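Local coordinates for Myo-inositol-1-phosphate synthase-related protein (PDB 3CIN) that is related to the myo-inositol-1-phosphate synthases and binds nicotinamide-adenine-dinucleotide on a Rossmann-type domain, with a magnesium ion bound elsewhere in the chain, at residues Val140-Thr145 with Val192-Thr197; Phe198-Pro203 with Leu214-Asp219. One frame throughout, in Å; residues are numbered along the deposited sequence.

Contact 1 (Val140-Thr145 with Val192-Thr197). With NAD (nicotinamide-adenine-dinucleotide), chain F.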
ATOM      1  N   VAL A 140      27.197   2.814 -25.505  1.00 27.28           N
ATOM      2  CA  VAL A 140      26.235   2.537 -24.428  1.00 28.03           C
ATOM      3  C   VAL A 140      26.081   1.041 -24.216  1.00 28.60           C
ATOM      4  O   VAL A 140      25.771   0.319 -25.170  1.00 31.21           O
ATOM      5  CB  VAL A 140      24.853   3.186 -24.736  1.00 31.53           C
ATOM      6  CG1 VAL A 140      23.782   2.769 -23.722  1.00 31.46           C
ATOM      7  CG2 VAL A 140      24.962   4.750 -24.725  1.00 32.41           C
ATOM      8  N   ASN A 141      26.236   0.585 -22.970  1.00 28.72           N
ATOM      9  CA  ASN A 141      26.183  -0.798 -22.649  1.00 29.56           C
ATOM     10  C   ASN A 141      24.832  -1.092 -22.008  1.00 32.54           C
ATOM     11  O   ASN A 141      24.576  -0.696 -20.850  1.00 33.83           O
ATOM     12  CB  ASN A 141      27.308  -1.217 -21.710  1.00 31.59           C
ATOM     13  CG  ASN A 141      27.168  -2.630 -21.294  1.00 35.84           C
ATOM     14  OD1 ASN A 141      26.598  -3.427 -22.062  1.00 34.50           O
ATOM     15  ND2 ASN A 141      27.642  -2.975 -20.083  1.00 31.47           N
ATOM     16  N   THR A 142      23.959  -1.763 -22.774  1.00 31.11           N
ATOM     17  CA  THR A 142      22.658  -2.257 -22.294  1.00 31.54           C
ATOM     18  C   THR A 142      22.506  -3.816 -22.436  1.00 32.70           C
ATOM     19  O   THR A 142      21.384  -4.334 -22.745  1.00 31.00           O
ATOM     20  CB  THR A 142      21.480  -1.488 -22.965  1.00 39.51           C
ATOM     21  OG1 THR A 142      21.678  -1.459 -24.379  1.00 37.34           O
ATOM     22  CG2 THR A 142      21.416  -0.002 -22.485  1.00 34.71           C
ATOM     23  N   CYS A 143      23.629  -4.539 -22.269  1.00 30.98           N
ATOM     24  CA  CYS A 143      23.673  -5.993 -22.361  1.00 29.59           C
ATOM     25  C   CYS A 143      23.035  -6.674 -21.138  1.00 30.82           C
ATOM     26  O   CYS A 143      22.907  -6.065 -20.097  1.00 31.14           O
ATOM     27  CB  CYS A 143      25.111  -6.519 -22.511  1.00 33.20           C
ATOM     28  SG  CYS A 143      25.838  -6.063 -24.079  1.00 33.80           S
ATOM     29  N   THR A 144      22.651  -7.945 -21.306  1.00 28.30           N
ATOM     30  CA  THR A 144      22.119  -8.827 -20.280  1.00 29.65           C
ATOM     31  C   THR A 144      22.985  -8.780 -19.021  1.00 29.66           C
ATOM     32  O   THR A 144      24.197  -8.743 -19.079  1.00 31.07           O
ATOM     33  CB  THR A 144      22.074 -10.276 -20.825  1.00 30.84           C
ATOM     34  OG1 THR A 144      21.172 -10.345 -21.949  1.00 30.49           O
ATOM     35  CG2 THR A 144      21.666 -11.319 -19.780  1.00 27.76           C
ATOM     36  N   THR A 145      22.333  -8.734 -17.862  1.00 29.62           N
ATOM     37  CA  THR A 145      23.042  -8.815 -16.576  1.00 29.84           C
ATOM     38  C   THR A 145      23.960 -10.036 -16.476  1.00 30.67           C
ATOM     39  O   THR A 145      23.610 -11.120 -16.920  1.00 29.23           O
ATOM     40  CB  THR A 145      21.985  -8.880 -15.420  1.00 33.89           C
ATOM     41  OG1 THR A 145      21.009  -7.841 -15.569  1.00 38.25           O
ATOM     42  CG2 THR A 145      22.604  -8.741 -14.083  1.00 32.73           C
ATOM     43  N   VAL A 192      29.289   4.326 -21.524  1.00 27.10           N
ATOM     44  CA  VAL A 192      28.202   4.461 -20.511  1.00 26.83           C
ATOM     45  C   VAL A 192      27.719   3.098 -20.091  1.00 29.04           C
ATOM     46  O   VAL A 192      27.124   2.384 -20.840  1.00 29.58           O
ATOM     47  CB  VAL A 192      27.036   5.323 -21.089  1.00 30.84           C
ATOM     48  CG1 VAL A 192      25.895   5.454 -20.101  1.00 30.37           C
ATOM     49  CG2 VAL A 192      27.540   6.693 -21.496  1.00 29.67           C
ATOM     50  N   ASN A 193      27.961   2.734 -18.838  1.00 28.03           N
ATOM     51  CA  ASN A 193      27.613   1.429 -18.349  1.00 26.04           C
ATOM     52  C   ASN A 193      26.438   1.499 -17.424  1.00 27.62           C
ATOM     53  O   ASN A 193      26.582   1.891 -16.292  1.00 31.94           O
ATOM     54  CB  ASN A 193      28.785   0.826 -17.556  1.00 30.15           C
ATOM     55  CG  ASN A 193      28.477  -0.565 -17.078  1.00 32.87           C
ATOM     56  OD1 ASN A 193      27.778  -1.277 -17.762  1.00 34.45           O
ATOM     57  ND2 ASN A 193      28.896  -0.906 -15.880  1.00 28.13           N
ATOM     58  N   VAL A 194      25.291   1.126 -17.937  1.00 30.61           N
ATOM     59  CA  VAL A 194      24.084   1.181 -17.121  1.00 30.32           C
ATOM     60  C   VAL A 194      23.684  -0.150 -16.534  1.00 33.64           C
ATOM     61  O   VAL A 194      22.610  -0.227 -15.975  1.00 35.30           O
ATOM     62  CB  VAL A 194      22.910   1.899 -17.833  1.00 33.01           C
ATOM     63  CG1 VAL A 194      23.237   3.411 -17.926  1.00 31.10           C
ATOM     64  CG2 VAL A 194      22.608   1.287 -19.169  1.00 35.02           C
ATOM     65  N   ILE A 195      24.545  -1.167 -16.606  1.00 31.71           N
ATOM     66  CA  ILE A 195      24.306  -2.476 -15.968  1.00 30.53           C
ATOM     67  C   ILE A 195      25.195  -2.637 -14.721  1.00 32.07           C
ATOM     68  O   ILE A 195      26.046  -1.776 -14.460  1.00 31.13           O
ATOM     69  CB  ILE A 195      24.402  -3.654 -17.009  1.00 30.30           C
ATOM     70  CG1 ILE A 195      25.837  -4.155 -17.186  1.00 31.63           C
ATOM     71  CG2 ILE A 195      23.811  -3.223 -18.359  1.00 33.10           C
ATOM     72  CD1 ILE A 195      25.935  -5.553 -17.882  1.00 34.77           C
ATOM     73  N   PRO A 196      24.907  -3.662 -13.884  1.00 32.07           N
ATOM     74  CA  PRO A 196      25.586  -3.782 -12.597  1.00 32.48           C
ATOM     75  C   PRO A 196      27.081  -4.025 -12.601  1.00 32.66           C
ATOM     76  O   PRO A 196      27.776  -3.671 -11.648  1.00 30.48           O
ATOM     77  CB  PRO A 196      24.811  -4.894 -11.876  1.00 32.94           C
ATOM     78  CG  PRO A 196      23.514  -4.992 -12.542  1.00 36.31           C
ATOM     79  CD  PRO A 196      23.785  -4.612 -13.985  1.00 31.71           C
ATOM     80  N   THR A 197      27.595  -4.643 -13.657  1.00 31.15           N
ATOM     81  CA  THR A 197      28.989  -5.030 -13.697  1.00 30.28           C
ATOM     82  C   THR A 197      29.880  -3.851 -13.423  1.00 31.27           C
ATOM     83  O   THR A 197      29.705  -2.768 -13.985  1.00 32.33           O
ATOM     84  CB  THR A 197      29.325  -5.583 -15.092  1.00 29.92           C
ATOM     85  OG1 THR A 197      28.539  -6.765 -15.317  1.00 31.63           O
ATOM     86  CG2 THR A 197      30.844  -5.831 -15.273  1.00 29.79           C
TER
HETATM   87  PA  NAD F 400      17.020  -7.252 -22.367  1.00 30.21           P
HETATM   88  O1A NAD F 400      15.675  -6.880 -22.931  1.00 30.14           O
HETATM   89  O2A NAD F 400      17.155  -8.731 -22.177  1.00 32.40           O
HETATM   90  O5B NAD F 400      18.066  -6.816 -23.451  1.00 29.79           O
HETATM   91  C5B NAD F 400      19.422  -7.251 -23.372  1.00 33.91           C
HETATM   92  C4B NAD F 400      19.942  -7.360 -24.794  1.00 31.32           C
HETATM   93  O4B NAD F 400      21.346  -7.562 -24.754  1.00 31.01           O
HETATM   94  C3B NAD F 400      19.353  -8.504 -25.609  1.00 31.00           C
HETATM   95  O3B NAD F 400      19.017  -8.082 -26.921  1.00 28.33           O
HETATM   96  C2B NAD F 400      20.480  -9.527 -25.655  1.00 33.16           C
HETATM   97  O2B NAD F 400      20.341 -10.433 -26.715  1.00 29.18           O
HETATM   98  C1B NAD F 400      21.679  -8.606 -25.703  1.00 30.92           C
HETATM   99  N9A NAD F 400      22.949  -9.203 -25.282  1.00 26.88           N
HETATM  100  C8A NAD F 400      23.095 -10.082 -24.214  1.00 28.52           C
HETATM  101  N7A NAD F 400      24.447 -10.293 -24.063  1.00 29.18           N
HETATM  102  C5A NAD F 400      25.100  -9.571 -25.031  1.00 28.23           C
HETATM  103  C6A NAD F 400      26.445  -9.489 -25.399  1.00 30.78           C
HETATM  104  N6A NAD F 400      27.443 -10.124 -24.707  1.00 31.10           N
HETATM  105  N1A NAD F 400      26.767  -8.616 -26.420  1.00 26.93           N
HETATM  106  C2A NAD F 400      25.775  -7.924 -27.092  1.00 28.62           C
HETATM  107  N3A NAD F 400      24.435  -8.057 -26.794  1.00 26.17           N
HETATM  108  C4A NAD F 400      24.135  -8.885 -25.773  1.00 26.24           C
HETATM  109  O3  NAD F 400      17.311  -6.464 -21.035  1.00 28.15           O
HETATM  110  PN  NAD F 400      16.921  -4.964 -20.742  1.00 29.79           P
HETATM  111  O1N NAD F 400      15.692  -4.967 -19.895  1.00 31.96           O
HETATM  112  O2N NAD F 400      17.052  -4.133 -21.974  1.00 29.80           O
HETATM  113  O5D NAD F 400      18.084  -4.548 -19.736  1.00 31.31           O
HETATM  114  C5D NAD F 400      19.386  -4.307 -20.218  1.00 32.51           C
HETATM  115  C4D NAD F 400      20.386  -4.178 -19.075  1.00 31.50           C
HETATM  116  O4D NAD F 400      20.098  -3.003 -18.366  1.00 31.31           O
HETATM  117  C3D NAD F 400      20.408  -5.323 -18.075  1.00 30.99           C
HETATM  118  O3D NAD F 400      21.771  -5.569 -17.641  1.00 34.51           O
HETATM  119  C2D NAD F 400      19.645  -4.721 -16.905  1.00 33.56           C
HETATM  120  O2D NAD F 400      20.043  -5.290 -15.654  1.00 38.87           O
HETATM  121  C1D NAD F 400      20.115  -3.286 -16.992  1.00 33.24           C
HETATM  122  N1N NAD F 400      19.233  -2.355 -16.290  1.00 36.64           N
HETATM  123  C2N NAD F 400      17.955  -2.243 -16.660  1.00 35.64           C
HETATM  124  C3N NAD F 400      17.196  -1.286 -15.935  1.00 42.39           C
HETATM  125  C7N NAD F 400      15.878  -0.947 -16.466  1.00 41.61           C
HETATM  126  O7N NAD F 400      15.461  -1.674 -17.546  1.00 48.49           O
HETATM  127  N7N NAD F 400      15.157   0.033 -15.900  1.00 57.75           N
HETATM  128  C4N NAD F 400      17.727  -0.535 -14.906  1.00 43.86           C
HETATM  129  C5N NAD F 400      19.035  -0.687 -14.545  1.00 51.05           C
HETATM  130  C6N NAD F 400      19.789  -1.610 -15.283  1.00 38.95           C
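V140 and N141 run parallel to V192 and N193 as neighbouring strand ends, with N141 N bonded to V192 O at 2.9 Å, before both segments leave the sheet for the dinucleotide. On one face of the sheet V140 CG2 packs against V192 CB. On the other, the two asparagines lie side by side with amide planes only 8° apart, both with CG anti to the backbone N (chi1 175° in N141). N141 ND2 donates a hydrogen bond to N193 OD1 at 2.9 Å, tilted 33° from that carbonyl plane, and another to T172 OG1 of helix 171-186. At its other end N141 OD1 accepts from C143 N in an Asx turn that bends the chain out of the strand. I195 crosses the N141 amide, CG1 3.6 Å from N141 ND2, while its CG2 lies 3.5 Å from C143 O. That carbonyl accepts from NAD O3D at 2.8 Å, and T145 OG1 accepts from NAD O2D at 2.7 Å and bonds D256 as well. The buried N141 amide is thus used at both ends, and its Asx turn starts the loop whose C143 carbonyl and T145 hydroxyl meet one ribose, an arrangement suited to dinucleotide binding at the C-terminal edge of a Rossmann-type sheet.

Contact 2 (Phe198-Pro203 with Leu214-Asp219). With MG (magnesium ion), chain E.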
ATOM      1  N   PHE A 198      30.823  -4.023 -12.500  1.00 28.95           N
ATOM      2  CA  PHE A 198      31.734  -2.938 -12.166  1.00 27.55           C
ATOM      3  C   PHE A 198      32.643  -2.563 -13.363  1.00 31.65           C
ATOM      4  O   PHE A 198      33.396  -3.391 -13.892  1.00 31.71           O
ATOM      5  CB  PHE A 198      32.673  -3.314 -11.030  1.00 27.46           C
ATOM      6  CG  PHE A 198      32.050  -3.363  -9.653  1.00 28.53           C
ATOM      7  CD1 PHE A 198      30.694  -3.318  -9.409  1.00 29.69           C
ATOM      8  CD2 PHE A 198      32.897  -3.486  -8.558  1.00 30.92           C
ATOM      9  CE1 PHE A 198      30.230  -3.377  -8.110  1.00 28.56           C
ATOM     10  CE2 PHE A 198      32.418  -3.560  -7.305  1.00 30.39           C
ATOM     11  CZ  PHE A 198      31.112  -3.511  -7.077  1.00 28.52           C
ATOM     12  N   ILE A 199      32.514  -1.317 -13.812  1.00 29.95           N
ATOM     13  CA  ILE A 199      33.434  -0.728 -14.768  1.00 29.66           C
ATOM     14  C   ILE A 199      33.943   0.607 -14.162  1.00 26.46           C
ATOM     15  O   ILE A 199      35.138   0.780 -13.786  1.00 28.09           O
ATOM     16  CB  ILE A 199      32.795  -0.576 -16.145  1.00 29.34           C
ATOM     17  CG1 ILE A 199      32.397  -1.943 -16.720  1.00 32.39           C
ATOM     18  CG2 ILE A 199      33.786   0.166 -17.079  1.00 30.42           C
ATOM     19  CD1 ILE A 199      33.565  -2.903 -17.001  1.00 32.10           C
ATOM     20  N   ALA A 200      33.013   1.550 -13.937  1.00 29.11           N
ATOM     21  CA  ALA A 200      33.346   2.765 -13.178  1.00 28.12           C
ATOM     22  C   ALA A 200      33.882   2.492 -11.763  1.00 28.24           C
ATOM     23  O   ALA A 200      34.734   3.197 -11.253  1.00 28.04           O
ATOM     24  CB  ALA A 200      32.180   3.762 -13.157  1.00 27.17           C
ATOM     25  N   ASN A 201      33.402   1.395 -11.155  1.00 28.11           N
ATOM     26  CA  ASN A 201      33.802   0.981  -9.809  1.00 28.82           C
ATOM     27  C   ASN A 201      34.910  -0.064  -9.745  1.00 30.90           C
ATOM     28  O   ASN A 201      35.235  -0.589  -8.688  1.00 31.27           O
ATOM     29  CB  ASN A 201      32.554   0.474  -9.055  1.00 28.76           C
ATOM     30  CG  ASN A 201      31.661   1.584  -8.692  1.00 29.82           C
ATOM     31  OD1 ASN A 201      31.910   2.309  -7.711  1.00 31.92           O
ATOM     32  ND2 ASN A 201      30.603   1.760  -9.472  1.00 32.28           N
ATOM     33  N   ASP A 202      35.553  -0.325 -10.880  1.00 29.57           N
ATOM     34  CA  ASP A 202      36.707  -1.241 -10.926  1.00 27.90           C
ATOM     35  C   ASP A 202      37.909  -0.394 -11.278  1.00 29.43           C
ATOM     36  O   ASP A 202      38.005   0.112 -12.360  1.00 29.85           O
ATOM     37  CB  ASP A 202      36.502  -2.326 -11.966  1.00 26.26           C
ATOM     38  CG  ASP A 202      37.643  -3.437 -11.969  1.00 27.61           C
ATOM     39  OD1 ASP A 202      38.744  -3.206 -11.397  1.00 29.66           O
ATOM     40  OD2 ASP A 202      37.396  -4.521 -12.592  1.00 31.30           O
ATOM     41  N   PRO A 203      38.774  -0.154 -10.302  1.00 27.35           N
ATOM     42  CA  PRO A 203      39.937   0.667 -10.585  1.00 29.89           C
ATOM     43  C   PRO A 203      40.779   0.205 -11.771  1.00 31.55           C
ATOM     44  O   PRO A 203      41.463   1.028 -12.414  1.00 31.39           O
ATOM     45  CB  PRO A 203      40.733   0.581  -9.298  1.00 31.48           C
ATOM     46  CG  PRO A 203      39.695   0.403  -8.258  1.00 30.98           C
ATOM     47  CD  PRO A 203      38.692  -0.521  -8.881  1.00 32.98           C
ATOM     48  N   LEU A 214      39.506   7.640 -22.576  1.00 28.20           N
ATOM     49  CA  LEU A 214      38.151   7.190 -22.405  1.00 27.50           C
ATOM     50  C   LEU A 214      37.471   7.751 -21.158  1.00 28.62           C
ATOM     51  O   LEU A 214      38.037   7.723 -20.060  1.00 29.22           O
ATOM     52  CB  LEU A 214      38.092   5.646 -22.395  1.00 31.11           C
ATOM     53  CG  LEU A 214      36.696   5.015 -22.297  1.00 30.46           C
ATOM     54  CD1 LEU A 214      35.916   5.091 -23.596  1.00 30.31           C
ATOM     55  CD2 LEU A 214      36.799   3.549 -21.829  1.00 32.50           C
ATOM     56  N   VAL A 215      36.277   8.295 -21.365  1.00 28.41           N
ATOM     57  CA  VAL A 215      35.389   8.731 -20.274  1.00 29.14           C
ATOM     58  C   VAL A 215      34.461   7.563 -19.956  1.00 29.95           C
ATOM     59  O   VAL A 215      33.872   6.941 -20.841  1.00 30.36           O
ATOM     60  CB  VAL A 215      34.506   9.946 -20.694  1.00 34.23           C
ATOM     61  CG1 VAL A 215      33.686  10.445 -19.496  1.00 32.46           C
ATOM     62  CG2 VAL A 215      35.336  11.060 -21.231  1.00 34.08           C
ATOM     63  N   VAL A 216      34.269   7.304 -18.673  1.00 28.87           N
ATOM     64  CA  VAL A 216      33.423   6.237 -18.251  1.00 30.32           C
ATOM     65  C   VAL A 216      32.352   6.798 -17.323  1.00 29.52           C
ATOM     66  O   VAL A 216      32.683   7.501 -16.377  1.00 30.75           O
ATOM     67  CB  VAL A 216      34.224   5.146 -17.521  1.00 32.38           C
ATOM     68  CG1 VAL A 216      33.298   4.131 -16.910  1.00 34.34           C
ATOM     69  CG2 VAL A 216      35.155   4.411 -18.520  1.00 28.62           C
ATOM     70  N   PHE A 217      31.090   6.507 -17.633  1.00 29.23           N
ATOM     71  CA  PHE A 217      30.006   6.705 -16.642  1.00 27.63           C
ATOM     72  C   PHE A 217      29.554   5.320 -16.188  1.00 30.53           C
ATOM     73  O   PHE A 217      29.334   4.386 -17.001  1.00 28.35           O
ATOM     74  CB  PHE A 217      28.804   7.448 -17.203  1.00 30.50           C
ATOM     75  CG  PHE A 217      29.092   8.878 -17.734  1.00 26.45           C
ATOM     76  CD1 PHE A 217      30.119   9.678 -17.246  1.00 26.63           C
ATOM     77  CD2 PHE A 217      28.235   9.396 -18.718  1.00 28.30           C
ATOM     78  CE1 PHE A 217      30.274  11.000 -17.732  1.00 28.54           C
ATOM     79  CE2 PHE A 217      28.383  10.663 -19.181  1.00 28.90           C
ATOM     80  CZ  PHE A 217      29.422  11.460 -18.740  1.00 30.21           C
ATOM     81  N   GLY A 218      29.313   5.201 -14.898  1.00 28.13           N
ATOM     82  CA  GLY A 218      28.800   3.929 -14.368  1.00 27.10           C
ATOM     83  C   GLY A 218      28.714   4.008 -12.859  1.00 30.49           C
ATOM     84  O   GLY A 218      29.138   5.009 -12.285  1.00 27.65           O
ATOM     85  N   ASP A 219      28.212   2.954 -12.219  1.00 28.62           N
ATOM     86  CA  ASP A 219      27.640   1.723 -12.828  1.00 29.78           C
ATOM     87  C   ASP A 219      26.171   1.539 -12.350  1.00 32.20           C
ATOM     88  O   ASP A 219      25.834   1.934 -11.248  1.00 33.11           O
ATOM     89  CB  ASP A 219      28.447   0.471 -12.374  1.00 28.54           C
ATOM     90  CG  ASP A 219      29.939   0.566 -12.763  1.00 30.20           C
ATOM     91  OD1 ASP A 219      30.202   0.892 -13.946  1.00 30.28           O
ATOM     92  OD2 ASP A 219      30.835   0.339 -11.919  1.00 29.38           O
TER
HETATM   93 MG    MG E 386      31.421   3.989  -5.916  1.00 28.37          MG
HETATM   94  O   HOH W   1      29.214   3.282  -5.346  1.00 38.15           O
HETATM   95  O   HOH W   2      31.911   2.399  -4.289  1.00 33.58           O
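The carboxylate of D219 reaches into the type I turn I199-D202, whose I199, A200 and N201 amides close around it. From the backbone, which a cis peptide joins to G218, D219 CB passes 3.8 Å from N201 ND2; with chi1 at -59°, CG turns to the side of its own backbone N and comes to rest 3.4 Å from A200 N. D219 OD1 takes A200 N on its syn lone pair at 2.9 Å, and N193 ND2 from the neighbouring strand. D219 OD2 accepts N201 N at 2.9 Å on its syn side and N201 ND2 at 2.8 Å from above the carboxylate plane, both from the same face. I199 N bonds weakly to both D219 OD1 and D219 OD2. So many donors probably stabilise the buried negative charge and fix the carboxylate's rotation. The amide of N201 is held too: as ND2 donates to D219 and to N365 O, OD1 binds the magnesium ion at 2.5 Å, in a site completed by two waters and the carbonyls of P366, P368 and E371. V216 CG1 packs against A200 CB at 3.9 Å. I199 leans on T172 and A176 of helix 171-186, D202 caps helix 203-211, and strand 214-217 runs between strands 189-193 and 353-354.

Overall arrangement
After strands 14-19, 58-65 and 96-97 the chain reaches strand 138-141, whose end is paired with strand 189-193 only after helices 154-162 and 171-186; this closes a long loop at contact 1, with 46 residues between its segments. Contact 2 follows directly, since 198-203 continues from 192-197, and closes a much shorter loop around helix 203-211. The two therefore stand in series, neither nested nor crossed. Contact 1 pairs two strands of the parallel sheet at the dinucleotide site, whereas contact 2 fastens the loop before helix 203-211 to the end of strand 214-217, near the magnesium. N193 N, 2.8 Å from F217 O in a probable hydrogen bond, links the two.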